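Local coordinates for protein putative secreted lipase (Streptomyces sp. W007, PDB 5H6B) that hydrolyses the ester bonds of triacylglycerols as a thermostable, probably secreted lipase belonging to the alpha/beta-hydrolase clan, at residues Pro31-His36 against Glu85-Phe90; Tyr117-Leu122 against Asp126-Leu131. All coordinates share one frame; numbering follows the deposited sequence.

Interaction 1. Residues Pro31-His36 against Glu85-Phe90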
ATOM      1  N   PRO A  31       2.027  14.180  -5.930  1.00 48.52           N
ATOM      2  CA  PRO A  31       0.776  13.446  -5.973  1.00 49.15           C
ATOM      3  C   PRO A  31       0.926  12.093  -5.258  1.00 49.99           C
ATOM      4  O   PRO A  31       2.034  11.528  -5.205  1.00 48.62           O
ATOM      5  CB  PRO A  31       0.566  13.234  -7.464  1.00 48.80           C
ATOM      6  CG  PRO A  31       1.954  13.043  -7.986  1.00 48.05           C
ATOM      7  CD  PRO A  31       2.833  13.936  -7.145  1.00 46.49           C
ATOM      8  N   VAL A  32      -0.184  11.594  -4.727  1.00 48.73           N
ATOM      9  CA  VAL A  32      -0.209  10.340  -3.990  1.00 46.90           C
ATOM     10  C   VAL A  32      -0.790   9.253  -4.881  1.00 44.28           C
ATOM     11  O   VAL A  32      -1.839   9.459  -5.497  1.00 44.60           O
ATOM     12  CB  VAL A  32      -1.042  10.469  -2.702  1.00 47.40           C
ATOM     13  CG1 VAL A  32      -1.045   9.149  -1.931  1.00 48.69           C
ATOM     14  CG2 VAL A  32      -0.483  11.593  -1.834  1.00 47.63           C
ATOM     15  N   VAL A  33      -0.086   8.121  -4.963  1.00 41.54           N
ATOM     16  CA  VAL A  33      -0.576   6.910  -5.614  1.00 40.50           C
ATOM     17  C   VAL A  33      -0.938   5.850  -4.553  1.00 40.43           C
ATOM     18  O   VAL A  33      -0.096   5.463  -3.737  1.00 39.84           O
ATOM     19  CB  VAL A  33       0.434   6.364  -6.649  1.00 40.82           C
ATOM     20  CG1 VAL A  33      -0.022   5.028  -7.228  1.00 41.02           C
ATOM     21  CG2 VAL A  33       0.636   7.369  -7.782  1.00 42.56           C
ATOM     22  N   LEU A  34      -2.194   5.396  -4.592  1.00 37.99           N
ATOM     23  CA  LEU A  34      -2.724   4.389  -3.701  1.00 36.70           C
ATOM     24  C   LEU A  34      -2.719   3.018  -4.385  1.00 38.28           C
ATOM     25  O   LEU A  34      -3.121   2.899  -5.544  1.00 36.41           O
ATOM     26  CB  LEU A  34      -4.141   4.755  -3.294  1.00 37.46           C
ATOM     27  CG  LEU A  34      -4.365   6.123  -2.641  1.00 35.45           C
ATOM     28  CD1 LEU A  34      -5.819   6.248  -2.203  1.00 33.99           C
ATOM     29  CD2 LEU A  34      -3.437   6.362  -1.465  1.00 34.90           C
ATOM     30  N   VAL A  35      -2.244   1.997  -3.662  1.00 37.11           N
ATOM     31  CA  VAL A  35      -1.992   0.664  -4.215  1.00 36.10           C
ATOM     32  C   VAL A  35      -2.709  -0.356  -3.339  1.00 36.31           C
ATOM     33  O   VAL A  35      -2.268  -0.646  -2.208  1.00 34.09           O
ATOM     34  CB  VAL A  35      -0.480   0.344  -4.273  1.00 35.83           C
ATOM     35  CG1 VAL A  35      -0.224  -0.970  -5.015  1.00 37.93           C
ATOM     36  CG2 VAL A  35       0.271   1.456  -4.972  1.00 36.74           C
ATOM     37  N   HIS A  36      -3.825  -0.882  -3.854  1.00 35.64           N
ATOM     38  CA  HIS A  36      -4.696  -1.788  -3.077  1.00 35.69           C
ATOM     39  C   HIS A  36      -4.053  -3.122  -2.726  1.00 31.99           C
ATOM     40  O   HIS A  36      -3.004  -3.451  -3.217  1.00 32.13           O
ATOM     41  CB  HIS A  36      -6.006  -2.053  -3.842  1.00 36.87           C
ATOM     42  CG  HIS A  36      -5.803  -2.744  -5.138  1.00 34.57           C
ATOM     43  ND1 HIS A  36      -5.473  -4.077  -5.229  1.00 36.49           N
ATOM     44  CD2 HIS A  36      -5.859  -2.276  -6.404  1.00 35.86           C
ATOM     45  CE1 HIS A  36      -5.330  -4.399  -6.504  1.00 36.83           C
ATOM     46  NE2 HIS A  36      -5.570  -3.324  -7.233  1.00 36.21           N
ATOM     47  N   GLU A  85       5.088  -3.983 -12.819  1.00 43.75           N
ATOM     48  CA  GLU A  85       5.215  -3.302 -14.113  1.00 47.13           C
ATOM     49  C   GLU A  85       4.014  -2.418 -14.387  1.00 44.16           C
ATOM     50  O   GLU A  85       4.180  -1.314 -14.895  1.00 46.10           O
ATOM     51  CB  GLU A  85       5.460  -4.284 -15.271  1.00 53.14           C
ATOM     52  CG  GLU A  85       5.528  -3.666 -16.683  1.00 59.70           C
ATOM     53  CD  GLU A  85       6.460  -2.441 -16.827  1.00 66.34           C
ATOM     54  OE1 GLU A  85       7.526  -2.377 -16.158  1.00 68.68           O
ATOM     55  OE2 GLU A  85       6.120  -1.529 -17.629  1.00 67.31           O
ATOM     56  N   GLN A  86       2.809  -2.865 -14.029  1.00 45.11           N
ATOM     57  CA  GLN A  86       1.611  -1.992 -14.149  1.00 44.47           C
ATOM     58  C   GLN A  86       1.759  -0.716 -13.315  1.00 44.72           C
ATOM     59  O   GLN A  86       1.372   0.381 -13.743  1.00 46.53           O
ATOM     60  CB  GLN A  86       0.344  -2.718 -13.708  1.00 44.15           C
ATOM     61  CG  GLN A  86      -0.064  -3.880 -14.575  1.00 44.16           C
ATOM     62  CD  GLN A  86      -1.238  -4.612 -13.981  1.00 46.43           C
ATOM     63  OE1 GLN A  86      -1.089  -5.429 -13.079  1.00 46.96           O
ATOM     64  NE2 GLN A  86      -2.419  -4.319 -14.480  1.00 51.22           N
ATOM     65  N   LEU A  87       2.312  -0.883 -12.115  1.00 45.23           N
ATOM     66  CA  LEU A  87       2.580   0.235 -11.209  1.00 45.85           C
ATOM     67  C   LEU A  87       3.577   1.211 -11.842  1.00 47.04           C
ATOM     68  O   LEU A  87       3.375   2.432 -11.784  1.00 41.80           O
ATOM     69  CB  LEU A  87       3.105  -0.288  -9.856  1.00 45.92           C
ATOM     70  CG  LEU A  87       3.576   0.746  -8.834  1.00 44.68           C
ATOM     71  CD1 LEU A  87       2.425   1.640  -8.416  1.00 44.23           C
ATOM     72  CD2 LEU A  87       4.215   0.073  -7.625  1.00 45.01           C
ATOM     73  N   ASP A  88       4.630   0.651 -12.446  1.00 49.98           N
ATOM     74  CA  ASP A  88       5.639   1.415 -13.201  1.00 50.81           C
ATOM     75  C   ASP A  88       5.001   2.342 -14.239  1.00 50.44           C
ATOM     76  O   ASP A  88       5.185   3.571 -14.169  1.00 52.35           O
ATOM     77  CB  ASP A  88       6.644   0.451 -13.860  1.00 54.86           C
ATOM     78  CG  ASP A  88       7.886   1.146 -14.427  1.00 56.52           C
ATOM     79  OD1 ASP A  88       7.978   2.404 -14.434  1.00 59.06           O
ATOM     80  OD2 ASP A  88       8.774   0.392 -14.875  1.00 56.06           O
ATOM     81  N   VAL A  89       4.240   1.755 -15.168  1.00 49.98           N
ATOM     82  CA  VAL A  89       3.491   2.518 -16.199  1.00 49.19           C
ATOM     83  C   VAL A  89       2.564   3.564 -15.557  1.00 47.11           C
ATOM     84  O   VAL A  89       2.501   4.723 -16.002  1.00 47.89           O
ATOM     85  CB  VAL A  89       2.656   1.573 -17.106  1.00 50.74           C
ATOM     86  CG1 VAL A  89       1.651   2.343 -17.960  1.00 47.85           C
ATOM     87  CG2 VAL A  89       3.572   0.727 -17.987  1.00 49.40           C
ATOM     88  N   PHE A  90       1.859   3.160 -14.503  1.00 47.46           N
ATOM     89  CA  PHE A  90       0.902   4.059 -13.841  1.00 46.43           C
ATOM     90  C   PHE A  90       1.576   5.281 -13.193  1.00 45.13           C
ATOM     91  O   PHE A  90       1.073   6.402 -13.325  1.00 49.94           O
ATOM     92  CB  PHE A  90       0.053   3.288 -12.826  1.00 44.38           C
ATOM     93  CG  PHE A  90      -1.090   4.084 -12.258  1.00 43.83           C
ATOM     94  CD1 PHE A  90      -2.305   4.135 -12.912  1.00 42.19           C
ATOM     95  CD2 PHE A  90      -0.946   4.785 -11.059  1.00 44.53           C
ATOM     96  CE1 PHE A  90      -3.363   4.860 -12.389  1.00 42.43           C
ATOM     97  CE2 PHE A  90      -2.000   5.504 -10.527  1.00 42.85           C
ATOM     98  CZ  PHE A  90      -3.214   5.543 -11.197  1.00 43.98           C
TER
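Strand 32-35, whose Val-33 meets Leu-87 and Phe-90 and whose Val-35 meets Leu-87, runs nearly antiparallel to residues 85-90 of helix 80-98, with 159° between their directions and their axes 11.0 Å apart. Side chains alone make the contact, without a hydrogen bond. Val-33 is directed at the helix, and its CG1, anti to the backbone N (chi1 175°), meets the Phe-90 ring at its CD2-CE2 side, 3.9 Å from either atom. The methyl approaches the ring obliquely, and the two side chains run past one another in opposite directions. One helical turn earlier, Leu-87 CD1 touches both valines, 4.1 Å from Val-35 CG2 and 4.3 Å from Val-33 CG1. Here the side chains of Leu-87 and Val-35 cross almost at right angles. Helix 80-98 is the connection between parallel strands 59-63 and 103-108, and in the alpha/beta-hydrolase sheet strand 32-35 lies between these two. This beta-alpha-beta crossover therefore lays its helix over the strand that it skips. Phe-90 reaches beyond the valines to Phe-61 and Leu-63 of strand 59-63, while Val-33 also touches Leu-105 on the other neighbouring strand. Leu-87 continues to Pro-115 of helix 115-121. On a helix face turned from the strand, Asp-88 binds a zinc ion together with Asp-92.

Interaction 2. Residues Tyr117-Leu122 against Asp126-Leu131; sequences YYLKFL and DKVNAL
Tyr-118 lays the edge of its ring against Val-128, with CE2 3.7 Å from CG2 and the methyl near the plane of the ring. With CG anti to the backbone N (chi1 161°), the phenol extends away from helix 115-121 and its hydroxyl meets the aliphatic part of Lys-127. Tyr-118 OH lies 3.6 Å from Lys-127 CB and 3.8 Å from its CD, the two side chains crossing at about a right angle. A bend at chi2 of the lysine (132°) brings CD back past the oxygen; farther out, NZ makes a long, weak ion pair with Asp-92. Leu-119 divides its fork between two strand residues. Its CD2 sits against the branch point of Val-128, 3.8 Å from CB, whereas CD1 reaches Leu-131 CD2 at 4.0 Å. Helix 115-121 is the second of two short helices, after 110-113, in the connection between the neighbouring parallel strands 103-108 and 128-134, a beta-alpha-beta unit. Leu-105 of strand 103-108 touches both Val-128 and Leu-131. No hydrogen bond joins the helix to the strand segment, and the buried Tyr-118 OH has no polar partner in the model. Cohesion thus comes from apolar fit, and the enclosed hydroxyl probably offsets part of the gain from burying the ring.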
ATOM      1  N   TYR A 117       9.296  -4.129  -5.267  1.00 46.08           N
ATOM      2  CA  TYR A 117       9.776  -4.711  -6.518  1.00 44.47           C
ATOM      3  C   TYR A 117      10.045  -3.622  -7.575  1.00 44.64           C
ATOM      4  O   TYR A 117      11.069  -3.642  -8.269  1.00 42.26           O
ATOM      5  CB  TYR A 117       8.768  -5.722  -7.053  1.00 45.26           C
ATOM      6  CG  TYR A 117       9.338  -6.642  -8.112  1.00 45.76           C
ATOM      7  CD1 TYR A 117       9.419  -6.242  -9.445  1.00 47.67           C
ATOM      8  CD2 TYR A 117       9.816  -7.902  -7.776  1.00 46.03           C
ATOM      9  CE1 TYR A 117       9.959  -7.071 -10.411  1.00 48.33           C
ATOM     10  CE2 TYR A 117      10.346  -8.746  -8.741  1.00 47.68           C
ATOM     11  CZ  TYR A 117      10.417  -8.322 -10.051  1.00 47.86           C
ATOM     12  OH  TYR A 117      10.929  -9.156 -11.004  1.00 53.14           O
ATOM     13  N   TYR A 118       9.112  -2.682  -7.688  1.00 44.01           N
ATOM     14  CA  TYR A 118       9.248  -1.543  -8.599  1.00 44.36           C
ATOM     15  C   TYR A 118      10.446  -0.679  -8.198  1.00 46.95           C
ATOM     16  O   TYR A 118      11.242  -0.302  -9.049  1.00 48.03           O
ATOM     17  CB  TYR A 118       7.937  -0.758  -8.603  1.00 41.99           C
ATOM     18  CG  TYR A 118       7.942   0.665  -9.108  1.00 40.90           C
ATOM     19  CD1 TYR A 118       8.159   0.963 -10.455  1.00 39.70           C
ATOM     20  CD2 TYR A 118       7.621   1.714  -8.253  1.00 41.62           C
ATOM     21  CE1 TYR A 118       8.120   2.268 -10.916  1.00 37.27           C
ATOM     22  CE2 TYR A 118       7.571   3.016  -8.709  1.00 41.99           C
ATOM     23  CZ  TYR A 118       7.832   3.288 -10.042  1.00 39.62           C
ATOM     24  OH  TYR A 118       7.766   4.588 -10.468  1.00 42.03           O
ATOM     25  N   LEU A 119      10.574  -0.400  -6.901  1.00 45.00           N
ATOM     26  CA  LEU A 119      11.701   0.381  -6.383  1.00 47.83           C
ATOM     27  C   LEU A 119      13.062  -0.275  -6.628  1.00 49.63           C
ATOM     28  O   LEU A 119      14.021   0.416  -6.953  1.00 52.28           O
ATOM     29  CB  LEU A 119      11.552   0.635  -4.878  1.00 46.54           C
ATOM     30  CG  LEU A 119      10.398   1.530  -4.443  1.00 45.11           C
ATOM     31  CD1 LEU A 119      10.406   1.604  -2.933  1.00 44.20           C
ATOM     32  CD2 LEU A 119      10.498   2.915  -5.076  1.00 44.95           C
ATOM     33  N   LYS A 120      13.127  -1.596  -6.467  1.00 50.16           N
ATOM     34  CA  LYS A 120      14.386  -2.336  -6.523  1.00 47.21           C
ATOM     35  C   LYS A 120      14.802  -2.745  -7.930  1.00 51.37           C
ATOM     36  O   LYS A 120      15.987  -2.672  -8.254  1.00 52.01           O
ATOM     37  CB  LYS A 120      14.318  -3.587  -5.644  1.00 43.96           C
ATOM     38  CG  LYS A 120      14.407  -3.294  -4.158  1.00 42.65           C
ATOM     39  CD  LYS A 120      14.205  -4.562  -3.347  1.00 42.97           C
ATOM     40  CE  LYS A 120      14.415  -4.304  -1.868  1.00 42.00           C
ATOM     41  NZ  LYS A 120      14.175  -5.524  -1.046  1.00 41.78           N
ATOM     42  N   PHE A 121      13.850  -3.194  -8.749  1.00 50.72           N
ATOM     43  CA  PHE A 121      14.166  -3.818 -10.038  1.00 49.18           C
ATOM     44  C   PHE A 121      13.692  -3.078 -11.288  1.00 51.22           C
ATOM     45  O   PHE A 121      14.129  -3.429 -12.381  1.00 51.69           O
ATOM     46  CB  PHE A 121      13.619  -5.245 -10.069  1.00 48.37           C
ATOM     47  CG  PHE A 121      14.086  -6.092  -8.928  1.00 49.44           C
ATOM     48  CD1 PHE A 121      15.439  -6.391  -8.777  1.00 49.11           C
ATOM     49  CD2 PHE A 121      13.181  -6.583  -7.985  1.00 50.08           C
ATOM     50  CE1 PHE A 121      15.880  -7.174  -7.714  1.00 47.20           C
ATOM     51  CE2 PHE A 121      13.614  -7.369  -6.921  1.00 50.03           C
ATOM     52  CZ  PHE A 121      14.968  -7.660  -6.783  1.00 50.14           C
ATOM     53  N   LEU A 122      12.812  -2.085 -11.149  1.00 48.53           N
ATOM     54  CA  LEU A 122      12.296  -1.337 -12.297  1.00 48.17           C
ATOM     55  C   LEU A 122      12.613   0.155 -12.209  1.00 47.52           C
ATOM     56  O   LEU A 122      11.924   0.970 -12.819  1.00 52.58           O
ATOM     57  CB  LEU A 122      10.779  -1.552 -12.436  1.00 47.73           C
ATOM     58  CG  LEU A 122      10.301  -3.008 -12.461  1.00 50.05           C
ATOM     59  CD1 LEU A 122       8.786  -3.036 -12.544  1.00 51.77           C
ATOM     60  CD2 LEU A 122      10.898  -3.818 -13.610  1.00 50.36           C
ATOM     61  N   ASP A 126      14.080   6.421  -8.640  1.00 58.69           N
ATOM     62  CA  ASP A 126      14.115   7.735  -9.274  1.00 65.29           C
ATOM     63  C   ASP A 126      12.822   8.506  -9.086  1.00 62.34           C
ATOM     64  O   ASP A 126      12.855   9.684  -8.769  1.00 62.60           O
ATOM     65  CB  ASP A 126      14.418   7.606 -10.779  1.00 67.53           C
ATOM     66  CG  ASP A 126      15.816   7.095 -11.047  1.00 69.29           C
ATOM     67  OD1 ASP A 126      16.731   7.424 -10.260  1.00 67.99           O
ATOM     68  OD2 ASP A 126      16.003   6.358 -12.039  1.00 75.93           O
ATOM     69  N   LYS A 127      11.696   7.818  -9.250  1.00 63.90           N
ATOM     70  CA  LYS A 127      10.383   8.450  -9.325  1.00 59.97           C
ATOM     71  C   LYS A 127       9.594   8.492  -8.004  1.00 57.30           C
ATOM     72  O   LYS A 127       8.487   9.021  -7.984  1.00 52.98           O
ATOM     73  CB  LYS A 127       9.574   7.745 -10.419  1.00 60.30           C
ATOM     74  CG  LYS A 127      10.198   7.865 -11.805  1.00 64.42           C
ATOM     75  CD  LYS A 127      10.258   6.514 -12.507  1.00 73.26           C
ATOM     76  CE  LYS A 127      10.965   6.581 -13.858  1.00 73.97           C
ATOM     77  NZ  LYS A 127      10.794   5.310 -14.625  1.00 75.29           N
ATOM     78  N   VAL A 128      10.152   7.972  -6.903  1.00 56.62           N
ATOM     79  CA  VAL A 128       9.409   7.856  -5.627  1.00 51.00           C
ATOM     80  C   VAL A 128      10.173   8.412  -4.418  1.00 48.43           C
ATOM     81  O   VAL A 128      11.298   8.002  -4.124  1.00 49.65           O
ATOM     82  CB  VAL A 128       9.006   6.388  -5.336  1.00 49.57           C
ATOM     83  CG1 VAL A 128       8.368   6.238  -3.962  1.00 47.56           C
ATOM     84  CG2 VAL A 128       8.055   5.879  -6.407  1.00 51.79           C
ATOM     85  N   ASN A 129       9.498   9.289  -3.688  1.00 44.21           N
ATOM     86  CA  ASN A 129      10.023   9.918  -2.479  1.00 44.91           C
ATOM     87  C   ASN A 129       9.727   9.069  -1.223  1.00 46.31           C
ATOM     88  O   ASN A 129      10.613   8.841  -0.399  1.00 44.08           O
ATOM     89  CB  ASN A 129       9.422  11.326  -2.353  1.00 43.79           C
ATOM     90  CG  ASN A 129       9.633  11.944  -0.986  1.00 45.57           C
ATOM     91  OD1 ASN A 129      10.740  12.322  -0.635  1.00 49.68           O
ATOM     92  ND2 ASN A 129       8.571  12.069  -0.218  1.00 44.54           N
ATOM     93  N   ALA A 130       8.476   8.619  -1.087  1.00 46.40           N
ATOM     94  CA  ALA A 130       8.033   7.884   0.092  1.00 43.05           C
ATOM     95  C   ALA A 130       7.121   6.706  -0.258  1.00 43.57           C
ATOM     96  O   ALA A 130       6.296   6.778  -1.180  1.00 42.65           O
ATOM     97  CB  ALA A 130       7.348   8.816   1.087  1.00 42.28           C
ATOM     98  N   LEU A 131       7.328   5.605   0.464  1.00 40.78           N
ATOM     99  CA  LEU A 131       6.476   4.448   0.390  1.00 40.52           C
ATOM    100  C   LEU A 131       5.919   4.187   1.775  1.00 40.66           C
ATOM    101  O   LEU A 131       6.665   3.824   2.697  1.00 38.11           O
ATOM    102  CB  LEU A 131       7.249   3.218  -0.096  1.00 40.01           C
ATOM    103  CG  LEU A 131       6.457   1.896  -0.086  1.00 38.31           C
ATOM    104  CD1 LEU A 131       5.142   1.983  -0.859  1.00 38.36           C
ATOM    105  CD2 LEU A 131       7.313   0.773  -0.616  1.00 38.81           C
TER

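Interactions 1 and 2, centred about 10 Å apart, press helices 80-98 and 115-121 onto the same parallel sheet, and the helices also meet each other. Tyr-118 CD2 lies 3.8 Å from Leu-87 CD2, and CE1, diagonally across the ring, is 3.5 Å from Asp-88 CA, so one tyrosine packs against both strand 128-134 and the helix of interaction 1. Asp-88 OD2 approaches Leu-122 CB at 3.7 Å, setting the zinc-binding carboxylate beside the end of helix 115-121. Toward the probable catalytic centre, Val-35 of interaction 1 touches the residues of a GxSxG motif consistent with a nucleophile elbow, while Leu-131 of interaction 2 lies near them without contact.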